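Local coordinates for toll-like receptor 13 (Mus musculus, PDB 4Z0C), which recognises and binds bacterial 23S rRNA as an innate immune receptor, signalling through MYD88 and TRAF6 to activate NF-kappa-B, at residues K586-L592 with N612-E616; Y659-C665 with Y690-Q694; K560-L566 with I582-K586. One frame throughout, in Å; residues are numbered along the deposited sequence.

Interaction 1: residues K586-L592 with N612-E616; sequences KDGDRSL and NNNLE. With nucleotides of chain C; nucleotides of chain D.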
loop_
_atom_site.group_PDB
_atom_site.type_symbol
_atom_site.label_atom_id
_atom_site.label_comp_id
_atom_site.label_asym_id
_atom_site.label_seq_id
_atom_site.Cartn_x
_atom_site.Cartn_y
_atom_site.Cartn_z
ATOM N N LYS A 586 5.247 11.346 12.316
ATOM C CA LYS A 586 4.792 12.644 11.813
ATOM C C LYS A 586 3.802 13.463 12.645
ATOM O O LYS A 586 3.534 14.602 12.283
ATOM C CB LYS A 586 4.275 12.537 10.373
ATOM C CG LYS A 586 5.328 12.198 9.330
ATOM C CD LYS A 586 4.848 12.606 7.939
ATOM C CE LYS A 586 5.653 11.943 6.810
ATOM N NZ LYS A 586 5.199 10.543 6.504
ATOM N N ASP A 587 3.247 12.940 13.733
ATOM C CA ASP A 587 2.615 13.879 14.677
ATOM C C ASP A 587 2.623 13.412 16.119
ATOM O O ASP A 587 1.612 12.953 16.662
ATOM C CB ASP A 587 1.228 14.398 14.237
ATOM C CG ASP A 587 0.232 13.309 14.048
ATOM O OD1 ASP A 587 0.660 12.143 13.992
ATOM O OD2 ASP A 587 -0.973 13.623 13.918
ATOM N N GLY A 588 3.801 13.597 16.714
ATOM C CA GLY A 588 4.149 13.213 18.067
ATOM C C GLY A 588 3.204 12.463 18.979
ATOM O O GLY A 588 3.116 11.232 18.922
ATOM N N ASP A 589 2.512 13.206 19.834
ATOM C CA ASP A 589 1.756 12.601 20.915
ATOM C C ASP A 589 0.684 11.652 20.390
ATOM O O ASP A 589 0.445 10.593 20.970
ATOM C CB ASP A 589 1.155 13.675 21.823
ATOM C CG ASP A 589 2.171 14.237 22.817
ATOM O OD1 ASP A 589 3.117 13.501 23.166
ATOM O OD2 ASP A 589 2.024 15.404 23.256
ATOM N N ARG A 590 0.076 12.009 19.265
ATOM C CA ARG A 590 -0.944 11.165 18.659
ATOM C C ARG A 590 -0.352 9.908 18.031
ATOM O O ARG A 590 -0.964 8.856 18.107
ATOM C CB ARG A 590 -1.736 11.936 17.604
ATOM C CG ARG A 590 -2.616 13.043 18.166
ATOM C CD ARG A 590 -3.417 13.691 17.051
ATOM N NE ARG A 590 -3.475 15.137 17.206
ATOM C CZ ARG A 590 -2.845 16.000 16.417
ATOM N NH1 ARG A 590 -2.134 15.566 15.394
ATOM N NH2 ARG A 590 -2.946 17.302 16.634
ATOM N N SER A 591 0.859 9.997 17.476
ATOM C CA SER A 591 1.405 8.893 16.679
ATOM C C SER A 591 2.534 8.116 17.339
ATOM O O SER A 591 2.936 7.059 16.836
ATOM C CB SER A 591 1.898 9.397 15.317
ATOM O OG SER A 591 2.919 10.364 15.445
ATOM N N LEU A 592 3.050 8.632 18.454
ATOM C CA LEU A 592 4.225 8.034 19.079
ATOM C C LEU A 592 4.123 8.094 20.586
ATOM O O LEU A 592 3.832 9.143 21.139
ATOM C CB LEU A 592 5.480 8.788 18.649
ATOM C CG LEU A 592 6.824 8.067 18.466
ATOM C CD1 LEU A 592 7.984 9.026 18.769
ATOM C CD2 LEU A 592 6.952 6.773 19.248
ATOM N N ASN A 612 11.473 13.275 12.031
ATOM C CA ASN A 612 10.196 13.514 11.371
ATOM C C ASN A 612 9.025 12.970 12.183
ATOM O O ASN A 612 8.125 12.324 11.652
ATOM C CB ASN A 612 10.186 12.913 9.973
ATOM C CG ASN A 612 9.702 13.899 8.926
ATOM O OD1 ASN A 612 8.519 14.240 8.865
ATOM N ND2 ASN A 612 10.625 14.369 8.091
ATOM N N ASN A 613 9.061 13.211 13.487
ATOM C CA ASN A 613 7.984 12.765 14.348
ATOM C C ASN A 613 7.239 13.953 14.908
ATOM O O ASN A 613 6.335 13.778 15.720
ATOM C CB ASN A 613 8.522 11.919 15.480
ATOM C CG ASN A 613 8.771 10.508 15.063
ATOM O OD1 ASN A 613 7.914 9.886 14.456
ATOM N ND2 ASN A 613 9.957 9.994 15.361
ATOM N N ASN A 614 7.620 15.157 14.478
ATOM C CA ASN A 614 7.014 16.377 15.008
ATOM C C ASN A 614 6.956 16.457 16.533
ATOM O O ASN A 614 5.998 16.984 17.093
ATOM C CB ASN A 614 5.622 16.584 14.405
ATOM C CG ASN A 614 5.643 17.425 13.141
ATOM O OD1 ASN A 614 4.804 18.305 12.968
ATOM N ND2 ASN A 614 6.617 17.185 12.270
ATOM N N LEU A 615 7.976 15.921 17.195
ATOM C CA LEU A 615 8.105 15.997 18.655
ATOM C C LEU A 615 8.133 17.451 19.130
ATOM O O LEU A 615 8.806 18.288 18.532
ATOM C CB LEU A 615 9.400 15.316 19.094
ATOM C CG LEU A 615 9.448 13.858 19.572
ATOM C CD1 LEU A 615 8.253 13.038 19.130
ATOM C CD2 LEU A 615 10.779 13.197 19.142
ATOM N N GLU A 616 7.429 17.743 20.223
ATOM C CA GLU A 616 7.363 19.109 20.741
ATOM C C GLU A 616 8.290 19.324 21.956
ATOM O O GLU A 616 8.756 20.436 22.211
ATOM C CB GLU A 616 5.907 19.476 21.065
ATOM C CG GLU A 616 5.477 20.799 20.453
ATOM C CD GLU A 616 4.675 20.609 19.173
ATOM O OE1 GLU A 616 4.367 19.445 18.856
ATOM O OE2 GLU A 616 4.379 21.606 18.470
ATOM P P G C 8 16.994 15.235 4.121
ATOM O OP1 G C 8 17.449 16.531 3.549
ATOM O OP2 G C 8 17.360 14.792 5.491
ATOM O "O5'" G C 8 15.406 15.319 4.039
ATOM C "C5'" G C 8 14.780 15.459 2.769
ATOM C "C4'" G C 8 13.277 15.431 2.864
ATOM O "O4'" G C 8 12.825 14.098 3.230
ATOM C "C3'" G C 8 12.677 16.393 3.889
ATOM O "O3'" G C 8 11.638 17.156 3.296
ATOM C "C2'" G C 8 12.088 15.476 4.955
ATOM O "O2'" G C 8 10.917 15.966 5.568
ATOM C "C1'" G C 8 11.795 14.209 4.174
ATOM N N9 G C 8 11.743 13.033 5.041
ATOM C C8 G C 8 10.659 12.201 5.168
ATOM N N7 G C 8 10.851 11.281 6.073
ATOM C C5 G C 8 12.116 11.539 6.598
ATOM C C6 G C 8 12.855 10.866 7.613
ATOM O O6 G C 8 12.537 9.873 8.279
ATOM N N1 G C 8 14.095 11.452 7.832
ATOM C C2 G C 8 14.559 12.553 7.164
ATOM N N2 G C 8 15.781 12.982 7.524
ATOM N N3 G C 8 13.875 13.188 6.217
ATOM C C4 G C 8 12.670 12.637 5.984
ATOM P P A D 9 -6.241 10.946 18.480
ATOM O OP1 A D 9 -6.822 12.290 18.752
ATOM O OP2 A D 9 -4.908 10.511 18.945
ATOM O "O5'" A D 9 -7.286 9.884 19.037
ATOM C "C5'" A D 9 -7.017 8.499 18.890
ATOM C "C4'" A D 9 -8.222 7.657 19.175
ATOM O "O4'" A D 9 -9.157 7.759 18.065
ATOM C "C3'" A D 9 -7.923 6.177 19.359
ATOM O "O3'" A D 9 -8.731 5.670 20.418
ATOM C "C2'" A D 9 -8.333 5.563 18.014
ATOM O "O2'" A D 9 -8.741 4.213 18.085
ATOM C "C1'" A D 9 -9.472 6.475 17.571
ATOM N N9 A D 9 -9.611 6.601 16.114
ATOM C C8 A D 9 -8.614 6.855 15.196
ATOM N N7 A D 9 -9.026 6.950 13.953
ATOM C C5 A D 9 -10.401 6.759 14.052
ATOM C C6 A D 9 -11.431 6.732 13.083
ATOM N N6 A D 9 -11.215 6.919 11.770
ATOM N N1 A D 9 -12.707 6.514 13.517
ATOM C C2 A D 9 -12.905 6.330 14.830
ATOM N N3 A D 9 -12.014 6.328 15.824
ATOM C C4 A D 9 -10.772 6.550 15.374
#
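Leu-592 and Leu-615 meet obliquely through one methyl each, CD1 of Leu-592 lying 4.0 Å from CD1 of Leu-615. The Leu-592 side chain also crosses that of Asn-613 at about a right angle, its CD1 against the amide. With CG turned beside the backbone N (chi1 -81°), that amide is held at both ends, by Thr-585 at OD1 and by the Ile-582 carbonyl of the preceding turn at ND2. This is the asparagine position of the leucine-rich repeat, and the contact joins LRR 23 to LRR 24. The backbones are linked by Gly-588 N, which gives a bond of 2.7 Å to Asn-613 O. A weak bond runs from Lys-586 N to Asn-612 O. CB of Asn-614 rests 3.6 Å from Lys-586 O. The side chains of Lys-586 and Asn-612 cross at a slant, CG of Lys-586 lying 3.6 Å from Asn-612 O, and CB of Asn-612 packs against the base of G8 of chain C. Further round the short helix, Arg-590 presents the edge of its guanidinium to Asp-587, NH1 reaching OD2 of that aspartate at 2.7 Å in a salt bridge, while CG of Arg-590 lies 3.5 Å from OP2 of A9 of chain D.

Interaction 2: residues Y659-C665 with Y690-Q694; sequences YGNKLQC and YPCQQ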
loop_
_atom_site.group_PDB
_atom_site.type_symbol
_atom_site.label_atom_id
_atom_site.label_comp_id
_atom_site.label_asym_id
_atom_site.label_seq_id
_atom_site.Cartn_x
_atom_site.Cartn_y
_atom_site.Cartn_z
ATOM N N TYR A 659 18.668 19.619 13.274
ATOM C CA TYR A 659 18.279 20.352 12.080
ATOM C C TYR A 659 16.773 20.198 11.814
ATOM O O TYR A 659 16.179 19.190 12.168
ATOM C CB TYR A 659 19.096 19.822 10.909
ATOM C CG TYR A 659 18.717 20.343 9.539
ATOM C CD1 TYR A 659 18.879 21.690 9.208
ATOM C CD2 TYR A 659 18.252 19.467 8.547
ATOM C CE1 TYR A 659 18.546 22.160 7.950
ATOM C CE2 TYR A 659 17.927 19.925 7.282
ATOM C CZ TYR A 659 18.073 21.268 6.990
ATOM O OH TYR A 659 17.734 21.721 5.740
ATOM N N GLY A 660 16.168 21.202 11.190
ATOM C CA GLY A 660 14.755 21.167 10.876
ATOM C C GLY A 660 13.856 21.281 12.098
ATOM O O GLY A 660 12.708 20.840 12.056
ATOM N N ASN A 661 14.379 21.823 13.200
ATOM C CA ASN A 661 13.556 22.050 14.395
ATOM C C ASN A 661 13.121 23.505 14.568
ATOM O O ASN A 661 13.165 24.285 13.618
ATOM C CB ASN A 661 14.242 21.503 15.642
ATOM C CG ASN A 661 14.089 20.006 15.772
ATOM O OD1 ASN A 661 13.301 19.531 16.570
ATOM N ND2 ASN A 661 14.794 19.257 14.939
ATOM N N LYS A 662 12.707 23.866 15.778
ATOM C CA LYS A 662 12.218 25.216 16.044
ATOM C C LYS A 662 12.925 25.850 17.239
ATOM O O LYS A 662 12.290 26.428 18.120
ATOM C CB LYS A 662 10.712 25.195 16.300
ATOM C CG LYS A 662 9.890 24.413 15.275
ATOM C CD LYS A 662 8.725 25.247 14.770
ATOM C CE LYS A 662 8.707 25.347 13.256
ATOM N NZ LYS A 662 7.437 24.795 12.721
ATOM N N LEU A 663 14.243 25.742 17.260
ATOM C CA LEU A 663 15.033 26.197 18.396
ATOM C C LEU A 663 14.900 27.708 18.620
ATOM O O LEU A 663 15.157 28.511 17.723
ATOM C CB LEU A 663 16.493 25.810 18.180
ATOM C CG LEU A 663 16.949 24.504 18.836
ATOM C CD1 LEU A 663 15.795 23.564 19.082
ATOM C CD2 LEU A 663 18.038 23.827 18.012
ATOM N N GLN A 664 14.500 28.100 19.822
ATOM C CA GLN A 664 14.225 29.504 20.065
ATOM C C GLN A 664 15.484 30.276 20.442
ATOM O O GLN A 664 16.320 29.785 21.207
ATOM C CB GLN A 664 13.163 29.655 21.139
ATOM C CG GLN A 664 12.121 28.567 21.111
ATOM C CD GLN A 664 10.762 29.086 21.507
ATOM O OE1 GLN A 664 10.124 29.816 20.744
ATOM N NE2 GLN A 664 10.320 28.744 22.714
ATOM N N CYS A 665 15.625 31.474 19.881
ATOM C CA CYS A 665 16.715 32.356 20.262
ATOM C C CYS A 665 16.384 33.077 21.569
ATOM O O CYS A 665 16.097 34.273 21.584
ATOM C CB CYS A 665 17.006 33.362 19.150
ATOM S SG CYS A 665 17.648 32.600 17.642
ATOM N N TYR A 690 20.840 27.549 11.588
ATOM C CA TYR A 690 19.587 27.470 12.345
ATOM C C TYR A 690 19.052 28.875 12.583
ATOM O O TYR A 690 19.726 29.702 13.193
ATOM C CB TYR A 690 19.771 26.778 13.700
ATOM C CG TYR A 690 20.187 25.322 13.675
ATOM C CD1 TYR A 690 20.291 24.610 12.476
ATOM C CD2 TYR A 690 20.484 24.654 14.868
ATOM C CE1 TYR A 690 20.686 23.280 12.470
ATOM C CE2 TYR A 690 20.879 23.319 14.869
ATOM C CZ TYR A 690 20.983 22.637 13.665
ATOM O OH TYR A 690 21.381 21.312 13.658
ATOM N N PRO A 691 17.836 29.145 12.097
ATOM C CA PRO A 691 17.254 30.487 12.139
ATOM C C PRO A 691 16.518 30.763 13.441
ATOM O O PRO A 691 16.074 29.838 14.123
ATOM C CB PRO A 691 16.244 30.440 10.998
ATOM C CG PRO A 691 15.737 29.032 11.060
ATOM C CD PRO A 691 16.930 28.178 11.458
ATOM N N CYS A 692 16.375 32.042 13.768
ATOM C CA CYS A 692 15.596 32.436 14.929
ATOM C C CYS A 692 14.129 32.318 14.584
ATOM O O CYS A 692 13.732 32.606 13.457
ATOM C CB CYS A 692 15.937 33.860 15.355
ATOM S SG CYS A 692 17.553 33.990 16.156
ATOM N N GLN A 693 13.327 31.906 15.564
ATOM C CA GLN A 693 11.918 31.593 15.338
ATOM C C GLN A 693 11.092 32.848 15.087
ATOM O O GLN A 693 9.953 32.768 14.626
ATOM C CB GLN A 693 11.350 30.797 16.511
ATOM C CG GLN A 693 10.808 29.431 16.130
ATOM C CD GLN A 693 11.767 28.626 15.263
ATOM O OE1 GLN A 693 12.966 28.547 15.537
ATOM N NE2 GLN A 693 11.235 28.018 14.211
ATOM N N GLN A 694 11.693 34.001 15.376
ATOM C CA GLN A 694 11.087 35.306 15.142
ATOM C C GLN A 694 10.631 35.444 13.695
ATOM O O GLN A 694 11.430 35.275 12.775
ATOM C CB GLN A 694 12.109 36.403 15.456
ATOM C CG GLN A 694 11.684 37.810 15.051
ATOM C CD GLN A 694 10.872 38.516 16.119
ATOM O OE1 GLN A 694 9.642 38.533 16.072
ATOM N NE2 GLN A 694 11.561 39.110 17.089
HETATM O O HOH W 1 16.967 28.006 15.595
#
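The disulfide between Cys-665 and Cys-692 ties the two segments covalently, as a cystine does in the LRRCT module that closes the C-terminal end of a leucine-rich-repeat solenoid. Its sulfurs, SG of Cys-665 and SG of Cys-692, are 2.0 Å apart with a torsion of -89° about the bond, close to the relaxed right angle. At the far end of the contact, the Tyr-690 ring lies between two residues of 659-665. Its CE1 meets the Tyr-659 ring at the edge, 4.1 Å from CD1 of Tyr-659, and its CD2 sits 4.1 Å from CD2 of Leu-663, whose side chain runs beside the tyrosine and points the same way. Between these ends, the Gln-693 side chain crosses Lys-662 at about a right angle, CD of Gln-693 lying 3.5 Å from CA of Lys-662.

Outside this first shell, Tyr-690 OH is fixed by a hydrogen bond to the carbonyl of Pro-685, and Tyr-659 also meets the ring of Phe-686, the planes inclined at about 55°. Asn-661, at the asparagine position of its turn, bonds Leu-634 O through ND2 and Leu-639 N through OD1. The Lys-662 amine makes a long, weak ion pair with Glu-616 of the second subunit. Short of the disulfide, one water bridges the two backbones, donating to Leu-663 O at 2.8 Å and to Pro-691 O at a short 2.5 Å.

Interaction 3: residues K560-L566 with I582-K586; sequences KNPSVFL and ISGTK. With nucleotides of chain D.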
loop_
_atom_site.group_PDB
_atom_site.type_symbol
_atom_site.label_atom_id
_atom_site.label_comp_id
_atom_site.label_asym_id
_atom_site.label_seq_id
_atom_site.Cartn_x
_atom_site.Cartn_y
_atom_site.Cartn_z
ATOM N N LYS A 560 8.429 4.999 9.539
ATOM C CA LYS A 560 7.346 5.117 8.549
ATOM C C LYS A 560 5.993 4.521 8.948
ATOM O O LYS A 560 5.134 4.338 8.080
ATOM C CB LYS A 560 7.760 4.535 7.187
ATOM C CG LYS A 560 9.047 5.122 6.627
ATOM C CD LYS A 560 9.235 4.840 5.152
ATOM C CE LYS A 560 10.464 5.583 4.649
ATOM N NZ LYS A 560 10.458 7.030 5.023
ATOM N N ASN A 561 5.810 4.205 10.232
ATOM C CA ASN A 561 4.507 3.779 10.754
ATOM C C ASN A 561 3.634 4.991 11.132
ATOM O O ASN A 561 4.114 5.931 11.764
ATOM C CB ASN A 561 4.676 2.869 11.973
ATOM C CG ASN A 561 5.017 1.435 11.603
ATOM O OD1 ASN A 561 4.150 0.666 11.189
ATOM N ND2 ASN A 561 6.279 1.065 11.767
ATOM N N PRO A 562 2.361 4.990 10.709
ATOM C CA PRO A 562 1.388 6.024 11.074
ATOM C C PRO A 562 1.276 6.193 12.585
ATOM O O PRO A 562 1.012 7.302 13.039
ATOM C CB PRO A 562 0.079 5.487 10.500
ATOM C CG PRO A 562 0.502 4.712 9.304
ATOM C CD PRO A 562 1.839 4.090 9.665
ATOM N N SER A 563 1.471 5.117 13.344
ATOM C CA SER A 563 1.605 5.231 14.781
ATOM C C SER A 563 2.397 4.082 15.398
ATOM O O SER A 563 2.366 2.961 14.893
ATOM C CB SER A 563 0.237 5.326 15.442
ATOM O OG SER A 563 -0.502 4.184 15.117
ATOM N N VAL A 564 3.108 4.377 16.491
ATOM C CA VAL A 564 3.878 3.372 17.221
ATOM C C VAL A 564 3.737 3.689 18.697
ATOM O O VAL A 564 4.135 4.760 19.139
ATOM C CB VAL A 564 5.394 3.378 16.865
ATOM C CG1 VAL A 564 6.088 2.208 17.535
ATOM C CG2 VAL A 564 5.615 3.289 15.372
ATOM N N PHE A 565 3.132 2.779 19.450
ATOM C CA PHE A 565 2.951 2.974 20.880
ATOM C C PHE A 565 3.727 1.904 21.627
ATOM O O PHE A 565 3.352 0.729 21.620
ATOM C CB PHE A 565 1.467 2.910 21.266
ATOM C CG PHE A 565 0.589 3.846 20.475
ATOM C CD1 PHE A 565 0.930 5.177 20.315
ATOM C CD2 PHE A 565 -0.566 3.377 19.858
ATOM C CE1 PHE A 565 0.124 6.035 19.570
ATOM C CE2 PHE A 565 -1.380 4.229 19.118
ATOM C CZ PHE A 565 -1.036 5.561 18.971
ATOM N N LEU A 566 4.808 2.325 22.272
ATOM C CA LEU A 566 5.638 1.460 23.099
ATOM C C LEU A 566 5.459 1.930 24.554
ATOM O O LEU A 566 6.264 2.694 25.083
ATOM C CB LEU A 566 7.105 1.552 22.627
ATOM C CG LEU A 566 7.365 0.983 21.219
ATOM C CD1 LEU A 566 8.414 1.768 20.417
ATOM C CD2 LEU A 566 7.768 -0.478 21.321
ATOM N N ILE A 582 12.859 4.871 14.691
ATOM C CA ILE A 582 11.428 5.102 14.798
ATOM C C ILE A 582 11.101 6.499 14.285
ATOM O O ILE A 582 10.599 7.367 15.024
ATOM C CB ILE A 582 10.937 4.981 16.241
ATOM C CG1 ILE A 582 11.608 3.787 16.908
ATOM C CG2 ILE A 582 9.421 4.824 16.249
ATOM C CD1 ILE A 582 11.173 3.552 18.326
ATOM N N SER A 583 11.406 6.708 13.013
ATOM C CA SER A 583 11.208 7.999 12.378
ATOM C C SER A 583 9.956 7.991 11.530
ATOM O O SER A 583 9.503 6.938 11.109
ATOM C CB SER A 583 12.418 8.343 11.507
ATOM O OG SER A 583 13.607 8.248 12.273
ATOM N N GLY A 584 9.399 9.173 11.293
ATOM C CA GLY A 584 8.358 9.339 10.300
ATOM C C GLY A 584 6.929 9.029 10.731
ATOM O O GLY A 584 6.101 8.783 9.875
ATOM N N THR A 585 6.627 9.029 12.032
ATOM C CA THR A 585 5.234 8.920 12.463
ATOM C C THR A 585 4.504 10.246 12.251
ATOM O O THR A 585 3.293 10.267 12.084
ATOM C CB THR A 585 5.087 8.435 13.921
ATOM O OG1 THR A 585 5.348 9.513 14.845
ATOM C CG2 THR A 585 6.019 7.254 14.184
ATOM N N LYS A 586 5.247 11.346 12.316
ATOM C CA LYS A 586 4.792 12.644 11.813
ATOM C C LYS A 586 3.802 13.463 12.645
ATOM O O LYS A 586 3.534 14.602 12.283
ATOM C CB LYS A 586 4.275 12.537 10.373
ATOM C CG LYS A 586 5.328 12.198 9.330
ATOM C CD LYS A 586 4.848 12.606 7.939
ATOM C CE LYS A 586 5.653 11.943 6.810
ATOM N NZ LYS A 586 5.199 10.543 6.504
ATOM P P C D 10 -8.074 5.366 21.851
ATOM O OP1 C D 10 -9.083 4.670 22.679
ATOM O OP2 C D 10 -7.438 6.610 22.364
ATOM O "O5'" C D 10 -6.935 4.313 21.509
ATOM C "C5'" C D 10 -7.271 3.079 20.888
ATOM C "C4'" C D 10 -6.758 1.912 21.687
ATOM O "O4'" C D 10 -5.304 1.952 21.689
ATOM C "C3'" C D 10 -7.196 1.876 23.157
ATOM O "O3'" C D 10 -7.442 0.526 23.551
ATOM C "C2'" C D 10 -5.968 2.411 23.892
ATOM O "O2'" C D 10 -5.833 1.932 25.211
ATOM C "C1'" C D 10 -4.825 1.901 23.013
ATOM N N1 C D 10 -3.615 2.725 23.110
ATOM C C2 C D 10 -2.522 2.237 23.843
ATOM O O2 C D 10 -2.568 1.113 24.364
ATOM N N3 C D 10 -1.423 3.005 23.963
ATOM C C4 C D 10 -1.386 4.213 23.404
ATOM N N4 C D 10 -0.256 4.921 23.565
ATOM C C5 C D 10 -2.484 4.742 22.661
ATOM C C6 C D 10 -3.571 3.970 22.534
#
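Successive turns of a leucine-rich-repeat solenoid, LRR 22 and LRR 23, stack here, with bound RNA beside them. Lys-560 N gives a bond to Ser-583 O, 2.7 Å long with 157° at the hydrogen. One step on, Asn-561 O receives a CA-H...O contact from Thr-585, CA to O 3.3 Å, and the threonine methyl CG2 lies 3.4 Å from Asn-561 O. Chi1 of 78° turns the Thr-585 OG1 to its own partners and leaves CG2 beside the backbone N, facing Asn-561 O and Val-564. The Thr-585 and Val-564 side chains cross at about a right angle; Val-564 and Ile-582 cross at a slant, CG2 to CG2 4.2 Å. Further along the strand, Leu-566 and Ile-582 reach toward each other tip to tip, their CD1 atoms 3.9 Å apart. Phe-565 takes no part in this packing; one face of its ring receives the base of C10 of chain D, C5 of that cytosine 3.6 Å above the ring plane. Asn-561 bonds Leu-558 O, Leu-532 O and Gln-535 N, as in the asparagine ladder of leucine-rich repeats, although Gln-535 and Thr-585 take the equivalent place in the adjoining turns.

How the interactions relate
Interactions 3 and 1 are consecutive steps of the same solenoid, centres 8 Å apart and sharing Lys-586. Thr-585, at the asparagine position of its turn, joins them: its OG1 lies 2.6 Å from Asn-613 OD1 and 2.6 Å from Ser-591 OG, both probable hydrogen bonds. Arg-590 O also packs on Phe-565 CE1, at 3.4 Å, so the neighbours of A9 and C10 of chain D adjoin one another. Interaction 2 closes the series at the C-terminal cap, its centre 18 Å from that of interaction 1 and 24 Å from that of interaction 3, touching neither. All three touch the second subunit and belong to the ectodomain, the construct lacking the transmembrane helix and TIR domain.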